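Long-range contacts in putative ABC transporter subunit, substrate-binding component (Rhodopseudomonas palustris, PDB 4EVS), which binds 4-hydroxybenzoate and probably delivers it and related aromatic acids to an ABC transporter as the substrate-binding component: residues 79-84 against 147-152; 126-131 against 156-161; 242-247 against 345-350. One frame throughout, in Å; residues are numbered along the deposited sequence.

In the fold
Contact 1 (79-84 against 147-152) closes across the cleft between two lobes built on separate sheets, and the carboxylate of 4-hydroxybenzoate sits between its segments. Contact 2 (126-131 against 156-161) lies within the lobe built on the larger sheet, its centre about 17 Å from that of contact 1; both contacts use helix 150-165, whose start serves the ligand site and whose middle packs on helix 123-136. The side chain of Thr127 in contact 2 is still about 10 Å from the ligand. Contact 3 (242-247 against 345-350) is remote, its centre about 28 Å from the centre of contact 1 and about 25 Å from that of contact 2, at the margin of the larger sheet.

Contact 1 (79-84 against 147-152); sequences LYFTPN and SDYGPG. With PHB (p-hydroxybenzoic acid), chain I; SO4 (sulfate ion), chain E.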
loop_
_atom_site.group_PDB
_atom_site.type_symbol
_atom_site.label_atom_id
_atom_site.label_comp_id
_atom_site.label_asym_id
_atom_site.label_seq_id
_atom_site.Cartn_x
_atom_site.Cartn_y
_atom_site.Cartn_z
ATOM N N LEU A 79 -6.501 1.902 -7.771
ATOM C CA LEU A 79 -6.949 2.856 -6.750
ATOM C C LEU A 79 -5.893 3.107 -5.693
ATOM O O LEU A 79 -5.785 2.393 -4.676
ATOM C CB LEU A 79 -8.279 2.426 -6.133
ATOM C CG LEU A 79 -9.495 2.428 -7.061
ATOM C CD1 LEU A 79 -9.787 3.865 -7.636
ATOM C CD2 LEU A 79 -9.503 1.389 -8.219
ATOM N N TYR A 80 -5.120 4.158 -5.926
ATOM C CA TYR A 80 -4.049 4.536 -5.036
ATOM C C TYR A 80 -4.641 5.082 -3.732
ATOM O O TYR A 80 -4.227 4.684 -2.661
ATOM C CB TYR A 80 -3.133 5.554 -5.686
ATOM C CG TYR A 80 -1.875 5.837 -4.867
ATOM C CD1 TYR A 80 -0.980 4.812 -4.587
ATOM C CD2 TYR A 80 -1.597 7.092 -4.377
ATOM C CE1 TYR A 80 0.167 5.038 -3.896
ATOM C CE2 TYR A 80 -0.451 7.318 -3.635
ATOM C CZ TYR A 80 0.430 6.283 -3.381
ATOM O OH TYR A 80 1.589 6.469 -2.618
ATOM N N PHE A 81 -5.631 5.964 -3.838
ATOM C CA PHE A 81 -6.163 6.695 -2.679
ATOM C C PHE A 81 -7.484 6.141 -2.148
ATOM O O PHE A 81 -8.424 5.847 -2.936
ATOM C CB PHE A 81 -6.377 8.159 -3.053
ATOM C CG PHE A 81 -5.083 8.934 -3.250
ATOM C CD1 PHE A 81 -4.273 9.243 -2.158
ATOM C CD2 PHE A 81 -4.686 9.385 -4.525
ATOM C CE1 PHE A 81 -3.075 9.949 -2.346
ATOM C CE2 PHE A 81 -3.513 10.062 -4.686
ATOM C CZ PHE A 81 -2.745 10.391 -3.585
ATOM N N THR A 82 -7.585 6.058 -0.828
ATOM C CA THR A 82 -8.791 5.594 -0.168
ATOM C C THR A 82 -10.087 6.261 -0.662
ATOM O O THR A 82 -11.027 5.561 -1.002
ATOM C CB THR A 82 -8.664 5.706 1.344
ATOM O OG1 THR A 82 -7.848 4.640 1.817
ATOM C CG2 THR A 82 -10.024 5.620 2.008
ATOM N N PRO A 83 -10.133 7.587 -0.743
ATOM C CA PRO A 83 -11.416 8.193 -1.155
ATOM C C PRO A 83 -11.847 7.857 -2.578
ATOM O O PRO A 83 -13.034 7.846 -2.906
ATOM C CB PRO A 83 -11.178 9.696 -0.959
ATOM C CG PRO A 83 -9.724 9.851 -0.785
ATOM C CD PRO A 83 -9.199 8.579 -0.199
ATOM N N ASN A 84 -10.870 7.602 -3.443
ATOM C CA ASN A 84 -11.149 7.199 -4.823
ATOM C C ASN A 84 -11.728 5.788 -4.848
ATOM O O ASN A 84 -12.692 5.515 -5.589
ATOM C CB ASN A 84 -9.876 7.357 -5.626
ATOM C CG ASN A 84 -9.474 8.856 -5.825
ATOM O OD1 ASN A 84 -10.335 9.747 -5.765
ATOM N ND2 ASN A 84 -8.175 9.119 -6.084
ATOM N N SER A 147 -1.756 12.082 8.202
ATOM C CA SER A 147 -2.603 12.815 7.276
ATOM C C SER A 147 -4.071 12.677 7.658
ATOM O O SER A 147 -4.525 11.597 8.060
ATOM C CB SER A 147 -2.366 12.362 5.845
ATOM O OG SER A 147 -1.037 12.654 5.424
ATOM N N ASP A 148 -4.808 13.769 7.516
ATOM C CA ASP A 148 -6.208 13.840 8.000
ATOM C C ASP A 148 -7.225 13.292 6.985
ATOM O O ASP A 148 -8.032 14.046 6.411
ATOM C CB ASP A 148 -6.549 15.271 8.360
ATOM C CG ASP A 148 -7.908 15.423 9.022
ATOM O OD1 ASP A 148 -8.427 14.439 9.608
ATOM O OD2 ASP A 148 -8.431 16.574 8.973
ATOM N N TYR A 149 -7.158 11.987 6.759
ATOM C CA TYR A 149 -8.153 11.281 5.964
ATOM C C TYR A 149 -8.108 9.781 6.335
ATOM O O TYR A 149 -7.350 9.384 7.221
ATOM C CB TYR A 149 -7.997 11.556 4.461
ATOM C CG TYR A 149 -6.923 10.809 3.705
ATOM C CD1 TYR A 149 -5.607 10.857 4.093
ATOM C CD2 TYR A 149 -7.229 10.112 2.535
ATOM C CE1 TYR A 149 -4.611 10.172 3.419
ATOM C CE2 TYR A 149 -6.222 9.423 1.809
ATOM C CZ TYR A 149 -4.926 9.462 2.271
ATOM O OH TYR A 149 -3.955 8.768 1.624
ATOM N N GLY A 150 -8.957 8.984 5.695
ATOM C CA GLY A 150 -9.192 7.633 6.089
ATOM C C GLY A 150 -8.029 6.828 6.629
ATOM O O GLY A 150 -8.096 6.330 7.756
ATOM N N PRO A 151 -6.955 6.688 5.835
ATOM C CA PRO A 151 -5.903 5.763 6.271
ATOM C C PRO A 151 -5.074 6.349 7.434
ATOM O O PRO A 151 -4.548 5.602 8.258
ATOM C CB PRO A 151 -5.088 5.522 4.995
ATOM C CG PRO A 151 -5.360 6.761 4.141
ATOM C CD PRO A 151 -6.782 7.104 4.429
ATOM N N GLY A 152 -4.937 7.666 7.469
ATOM C CA GLY A 152 -4.272 8.348 8.549
ATOM C C GLY A 152 -5.022 8.153 9.856
ATOM O O GLY A 152 -4.433 7.839 10.921
HETATM C "C1'" PHB I . -4.627 5.534 0.827
HETATM O "O1'" PHB I . -5.146 6.627 0.458
HETATM O "O2'" PHB I . -5.309 4.565 1.290
HETATM C C1 PHB I . -3.138 5.430 0.794
HETATM C C2 PHB I . -2.398 6.176 -0.086
HETATM C C3 PHB I . -1.016 6.092 -0.070
HETATM C C4 PHB I . -0.353 5.196 0.770
HETATM C C5 PHB I . -1.111 4.392 1.617
HETATM C C6 PHB I . -2.492 4.529 1.624
HETATM O O4 PHB I . 1.007 5.132 0.745
HETATM S S SO4 E . -11.531 9.456 3.136
HETATM O O1 SO4 E . -11.755 10.869 2.696
HETATM O O2 SO4 E . -11.972 9.383 4.502
HETATM O O3 SO4 E . -10.166 9.137 3.115
HETATM O O4 SO4 E . -12.287 8.522 2.246
#
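The first torsions of Thr82 and Tyr149 bring both hydroxyls to the same carboxylate, that of 4-hydroxybenzoate: OG1 of Thr82 stands beside its own backbone N (chi1 -77°), while the Tyr149 ring is held between the backbone N and the carbonyl carbon (chi1 79°). Thr82 takes hold of the ligand twice, its N giving a nearly straight bond (167°) to O1' of the ligand at 2.8 Å and its OG1 donating to O2' at 2.6 Å. From the opposite segment Tyr149 OH donates to the same O1' at 2.7 Å, so one ligand oxygen is shared by the two sides of the contact.

Direct protein contact is sparse and mostly apolar. Pro83 CD comes up to the edge of the Tyr149 ring, 3.7 Å from CE2 of Tyr149, and Pro151 CD lies over the centre of one face of that ring. Tyr149 OH in turn lies in the plane of the Phe81 ring, at its edge, 3.8 Å from CD1 of Phe81. Pro151 CD also approaches Thr82 OG1 at 3.7 Å. Tyr80 lays one face of its ring over C3 of the ligand, and its OH is bonded to Ala204 O. Beside the Tyr149 ring a sulfate, probably from the crystallisation liquor, accepts a bond from Gly150 N through O3 at 2.9 Å.

Ala105 N, Ala204 N and Asp232 complete the polar shell of the ligand, and Thr106 OG1 bonds to Thr82 OG1. Much of what joins the segments thus runs through the bound acid: a backbone N-H and two hydroxyls grip its carboxylate, and the start of helix 82-88 would probably help to balance its negative charge, consistent with ligand-linked closure of the two lobes.

Contact 2 (126-131 against 156-161); sequences NTVPAA and ETAFKK
Ala131 N donates to Thr127 O at 2.9 Å, and this helical turn presents Thr127 and Ala131 together to Phe159 on the neighbouring helix. The helix is kinked at Pro129, whose N has no bond to the turn before, and the link beside it from Ala130 N to Asn126 O is weak.

The ring of Phe159 is the main element on the other side. With CG anti to the backbone N (chi1 -165°), it swings across to the helix of Ala131 and turns one face to the methyl there. Ala131 CB stands 4.0 Å from the ring centroid and 23° off the ring normal, a CH-pi contact offset toward the CD2 and CE2 rim. The closest approach is from the backbone, Ala131 CA lying 3.5 Å from Phe159 CE2. One turn earlier the methyl of Thr127 reaches the base of the same side chain: CG2 is 3.6 Å from Phe159 N and 3.7 Å from Phe159 CB, and near the plane of the ring at its edge. The Thr127 rotamer that sends CG2 across leaves OG1 beside the backbone N, where it is hydrogen-bonded to Met123 O of its own helix. Ala158 CB fills the adjoining position, 3.8 Å from Thr127 CG2, with Val128 CG2 farther off.

With alanines and a threonine at the interface, the axes of the two segments approach to 8.3 Å, at a crossing angle of -30°. Beyond the pair, Phe159 stacks on Phe199 and touches Val142 and Ile144 of strand 141-147, while Glu156 forms salt bridges with Lys160 and Arg175, away from the interface. Two nearly parallel helices, 123-136 and 150-165, joined through strand 141-147 and lying against the sheet, are the alpha/beta layering of a periplasmic binding protein lobe.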
loop_
_atom_site.group_PDB
_atom_site.type_symbol
_atom_site.label_atom_id
_atom_site.label_comp_id
_atom_site.label_asym_id
_atom_site.label_seq_id
_atom_site.Cartn_x
_atom_site.Cartn_y
_atom_site.Cartn_z
ATOM N N ASN A 126 -0.376 -2.937 9.119
ATOM C CA ASN A 126 1.015 -2.514 9.323
ATOM C C ASN A 126 1.297 -1.768 10.619
ATOM O O ASN A 126 2.408 -1.842 11.142
ATOM C CB ASN A 126 1.512 -1.681 8.120
ATOM C CG ASN A 126 1.762 -2.519 6.892
ATOM O OD1 ASN A 126 2.317 -3.623 6.995
ATOM N ND2 ASN A 126 1.431 -1.963 5.687
ATOM N N THR A 127 0.285 -1.095 11.152
ATOM C CA THR A 127 0.504 -0.226 12.317
ATOM C C THR A 127 0.534 -0.971 13.631
ATOM O O THR A 127 1.276 -0.565 14.532
ATOM C CB THR A 127 -0.555 0.903 12.373
ATOM O OG1 THR A 127 -0.445 1.702 11.175
ATOM C CG2 THR A 127 -0.368 1.800 13.565
ATOM N N VAL A 128 -0.277 -2.008 13.775
ATOM C CA VAL A 128 -0.270 -2.777 15.020
ATOM C C VAL A 128 1.170 -3.283 15.316
ATOM O O VAL A 128 1.677 -3.055 16.418
ATOM C CB VAL A 128 -1.364 -3.842 15.090
ATOM C CG1 VAL A 128 -1.087 -4.870 16.212
ATOM C CG2 VAL A 128 -2.770 -3.199 15.237
ATOM N N PRO A 129 1.856 -3.894 14.333
ATOM C CA PRO A 129 3.258 -4.236 14.601
ATOM C C PRO A 129 4.116 -3.036 14.909
ATOM O O PRO A 129 5.050 -3.156 15.708
ATOM C CB PRO A 129 3.706 -4.928 13.313
ATOM C CG PRO A 129 2.418 -5.599 12.814
ATOM C CD PRO A 129 1.359 -4.583 13.121
ATOM N N ALA A 130 3.905 -1.899 14.236
ATOM C CA ALA A 130 4.689 -0.715 14.531
ATOM C C ALA A 130 4.593 -0.318 15.988
ATOM O O ALA A 130 5.587 0.053 16.634
ATOM C CB ALA A 130 4.275 0.461 13.669
ATOM N N ALA A 131 3.395 -0.408 16.553
ATOM C CA ALA A 131 3.200 -0.034 17.968
ATOM C C ALA A 131 3.851 -1.056 18.930
ATOM O O ALA A 131 4.393 -0.677 19.983
ATOM C CB ALA A 131 1.738 0.149 18.265
ATOM N N GLU A 156 -3.658 6.251 13.234
ATOM C CA GLU A 156 -3.650 6.876 14.521
ATOM C C GLU A 156 -4.411 6.007 15.518
ATOM O O GLU A 156 -3.958 5.808 16.660
ATOM C CB GLU A 156 -4.317 8.251 14.437
ATOM C CG GLU A 156 -4.472 8.915 15.762
ATOM C CD GLU A 156 -5.189 10.266 15.716
ATOM O OE1 GLU A 156 -5.627 10.728 14.649
ATOM O OE2 GLU A 156 -5.328 10.868 16.813
ATOM N N THR A 157 -5.589 5.521 15.117
ATOM C CA THR A 157 -6.421 4.764 16.047
ATOM C C THR A 157 -5.704 3.481 16.442
ATOM O O THR A 157 -5.670 3.102 17.632
ATOM C CB THR A 157 -7.802 4.474 15.399
ATOM O OG1 THR A 157 -8.472 5.731 15.184
ATOM C CG2 THR A 157 -8.648 3.598 16.265
ATOM N N ALA A 158 -5.156 2.786 15.446
ATOM C CA ALA A 158 -4.444 1.526 15.684
ATOM C C ALA A 158 -3.231 1.741 16.600
ATOM O O ALA A 158 -2.985 0.962 17.553
ATOM C CB ALA A 158 -4.003 0.930 14.365
ATOM N N PHE A 159 -2.448 2.783 16.320
ATOM C CA PHE A 159 -1.246 3.047 17.141
ATOM C C PHE A 159 -1.569 3.410 18.588
ATOM O O PHE A 159 -0.992 2.853 19.505
ATOM C CB PHE A 159 -0.341 4.072 16.479
ATOM C CG PHE A 159 1.038 4.109 17.093
ATOM C CD1 PHE A 159 1.264 4.740 18.291
ATOM C CD2 PHE A 159 2.096 3.417 16.503
ATOM C CE1 PHE A 159 2.507 4.718 18.856
ATOM C CE2 PHE A 159 3.331 3.394 17.074
ATOM C CZ PHE A 159 3.545 4.030 18.264
ATOM N N LYS A 160 -2.525 4.296 18.775
ATOM C CA LYS A 160 -2.901 4.704 20.104
ATOM C C LYS A 160 -3.335 3.490 20.906
ATOM O O LYS A 160 -2.894 3.308 22.043
ATOM C CB LYS A 160 -4.054 5.669 20.048
ATOM C CG LYS A 160 -3.730 7.073 19.770
ATOM C CD LYS A 160 -5.011 7.935 19.958
ATOM C CE LYS A 160 -4.749 9.405 19.797
ATOM N NZ LYS A 160 -6.002 10.182 19.889
ATOM N N LYS A 161 -4.248 2.692 20.373
ATOM C CA LYS A 161 -4.797 1.578 21.156
ATOM C C LYS A 161 -3.700 0.602 21.573
ATOM O O LYS A 161 -3.627 0.168 22.731
ATOM C CB LYS A 161 -5.890 0.828 20.387
ATOM C CG LYS A 161 -6.376 -0.420 21.111
ATOM C CD LYS A 161 -7.689 -1.000 20.565
ATOM C CE LYS A 161 -8.427 -1.763 21.682
ATOM N NZ LYS A 161 -7.496 -2.420 22.676
#

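Contact 3 (242-247 against 345-350); sequences IGDSGI and VEKQDG
The carboxylate of Asp244 is the flat group here, and Lys347 approaches it from off its plane: CE of Lys347 lies obliquely off that plane, 3.5 Å from OD1 and 3.6 Å from OD2 of Asp244. The ammonium, on the same side, is nearer the plane but farther from the oxygens, so the salt bridge between Lys347 NZ and Asp244 OD2 is long, 3.9 Å. Lys347 reaches this position through bends at its second and third side-chain torsions (chi2 -102°, chi3 -137°), and its side chain crosses that of Asp244 at about a right angle. Charge attraction at this exposed edge is therefore probably modest.

Deeper in, the contact is backbone against side chain. Gly246 O is 3.4 Å from Val345 CB, its oxygen lying against the base of the branched side chain. On the next residue, Ile247 CA gives a C-H...O contact to Val345 O at 3.5 Å (136° at the hydrogen). The outer end of Ile247, CD1, meets Lys347 CG at 3.9 Å, so the lysine's aliphatic part packs on the isoleucine before its end turns to Asp244. The 3-10 turn that places these residues is held by Gly246 N to Gly243 O at 2.8 Å and by Ile247 N to Asp244 O.

This loop leads from helix 239-242 to strand 250-253. Val345, near the end of strand 335-348, pairs through backbone bonds with Gly248 and Ile249, just ahead of strand 250-253, which runs antiparallel to it. Leu352 of strand 351-363 touches Asp244 and Ile247, while Ile242 packs on helix 206-217.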
loop_
_atom_site.group_PDB
_atom_site.type_symbol
_atom_site.label_atom_id
_atom_site.label_comp_id
_atom_site.label_asym_id
_atom_site.label_seq_id
_atom_site.Cartn_x
_atom_site.Cartn_y
_atom_site.Cartn_z
ATOM N N ILE A 242 15.812 11.196 0.399
ATOM C CA ILE A 242 16.032 11.336 1.827
ATOM C C ILE A 242 17.520 11.417 2.107
ATOM O O ILE A 242 17.962 12.268 2.927
ATOM C CB ILE A 242 15.418 10.163 2.641
ATOM C CG1 ILE A 242 13.905 10.158 2.507
ATOM C CG2 ILE A 242 15.819 10.236 4.075
ATOM C CD1 ILE A 242 13.245 8.842 2.960
ATOM N N GLY A 243 18.272 10.524 1.474
ATOM C CA GLY A 243 19.713 10.407 1.585
ATOM C C GLY A 243 20.181 9.711 2.848
ATOM O O GLY A 243 19.368 9.178 3.651
ATOM N N ASP A 244 21.494 9.728 3.050
ATOM C CA ASP A 244 22.070 8.967 4.137
ATOM C C ASP A 244 21.635 9.453 5.512
ATOM O O ASP A 244 21.668 8.682 6.453
ATOM C CB ASP A 244 23.596 8.927 4.070
ATOM C CG ASP A 244 24.130 8.153 2.887
ATOM O OD1 ASP A 244 23.395 7.425 2.187
ATOM O OD2 ASP A 244 25.345 8.299 2.657
ATOM N N SER A 245 21.140 10.675 5.618
ATOM C CA SER A 245 20.521 11.036 6.896
ATOM C C SER A 245 19.285 10.217 7.269
ATOM O O SER A 245 18.844 10.218 8.426
ATOM C CB SER A 245 20.201 12.511 6.962
ATOM O OG SER A 245 21.406 13.210 7.063
ATOM N N GLY A 246 18.713 9.506 6.322
ATOM C CA GLY A 246 17.598 8.628 6.630
ATOM C C GLY A 246 17.982 7.352 7.346
ATOM O O GLY A 246 17.104 6.637 7.856
ATOM N N ILE A 247 19.280 7.036 7.383
ATOM C CA ILE A 247 19.748 5.798 7.933
ATOM C C ILE A 247 19.251 5.708 9.358
ATOM O O ILE A 247 19.385 6.642 10.156
ATOM C CB ILE A 247 21.303 5.641 7.844
ATOM C CG1 ILE A 247 21.704 5.450 6.375
ATOM C CG2 ILE A 247 21.766 4.470 8.739
ATOM C CD1 ILE A 247 23.259 5.539 6.094
ATOM N N VAL A 345 16.139 1.695 7.607
ATOM C CA VAL A 345 16.861 2.237 6.433
ATOM C C VAL A 345 18.376 2.035 6.708
ATOM O O VAL A 345 18.860 2.443 7.778
ATOM C CB VAL A 345 16.558 3.727 6.204
ATOM C CG1 VAL A 345 17.425 4.281 5.059
ATOM C CG2 VAL A 345 15.050 3.959 5.924
ATOM N N GLU A 346 19.084 1.381 5.780
ATOM C CA GLU A 346 20.508 1.065 5.927
ATOM C C GLU A 346 21.155 1.057 4.590
ATOM O O GLU A 346 20.486 0.932 3.575
ATOM C CB GLU A 346 20.700 -0.332 6.581
ATOM C CG GLU A 346 20.033 -0.515 7.902
ATOM C CD GLU A 346 20.457 -1.776 8.649
ATOM O OE1 GLU A 346 21.479 -2.399 8.285
ATOM O OE2 GLU A 346 19.755 -2.125 9.640
ATOM N N LYS A 347 22.455 1.254 4.571
ATOM C CA LYS A 347 23.231 1.000 3.363
ATOM C C LYS A 347 23.522 -0.466 3.216
ATOM O O LYS A 347 23.848 -1.153 4.189
ATOM C CB LYS A 347 24.551 1.696 3.468
ATOM C CG LYS A 347 24.393 3.122 3.246
ATOM C CD LYS A 347 24.821 3.499 1.868
ATOM C CE LYS A 347 25.642 4.786 1.961
ATOM N NZ LYS A 347 26.386 5.077 0.712
ATOM N N GLN A 348 23.415 -0.951 1.999
ATOM C CA GLN A 348 23.834 -2.308 1.687
ATOM C C GLN A 348 24.469 -2.277 0.310
ATOM O O GLN A 348 23.825 -1.871 -0.659
ATOM C CB GLN A 348 22.626 -3.245 1.685
ATOM C CG GLN A 348 22.996 -4.727 1.525
ATOM C CD GLN A 348 21.778 -5.642 1.447
ATOM O OE1 GLN A 348 21.317 -6.187 2.472
ATOM N NE2 GLN A 348 21.244 -5.810 0.235
ATOM N N ASP A 349 25.726 -2.726 0.215
ATOM C CA ASP A 349 26.429 -2.733 -1.068
ATOM C C ASP A 349 26.435 -1.314 -1.645
ATOM O O ASP A 349 26.225 -1.114 -2.840
ATOM C CB ASP A 349 25.751 -3.701 -2.074
ATOM C CG ASP A 349 25.539 -5.128 -1.511
ATOM O OD1 ASP A 349 24.514 -5.794 -1.863
ATOM O OD2 ASP A 349 26.415 -5.594 -0.739
ATOM N N GLY A 350 26.620 -0.319 -0.786
ATOM C CA GLY A 350 26.649 1.067 -1.242
ATOM C C GLY A 350 25.310 1.683 -1.651
ATOM O O GLY A 350 25.289 2.813 -2.118
#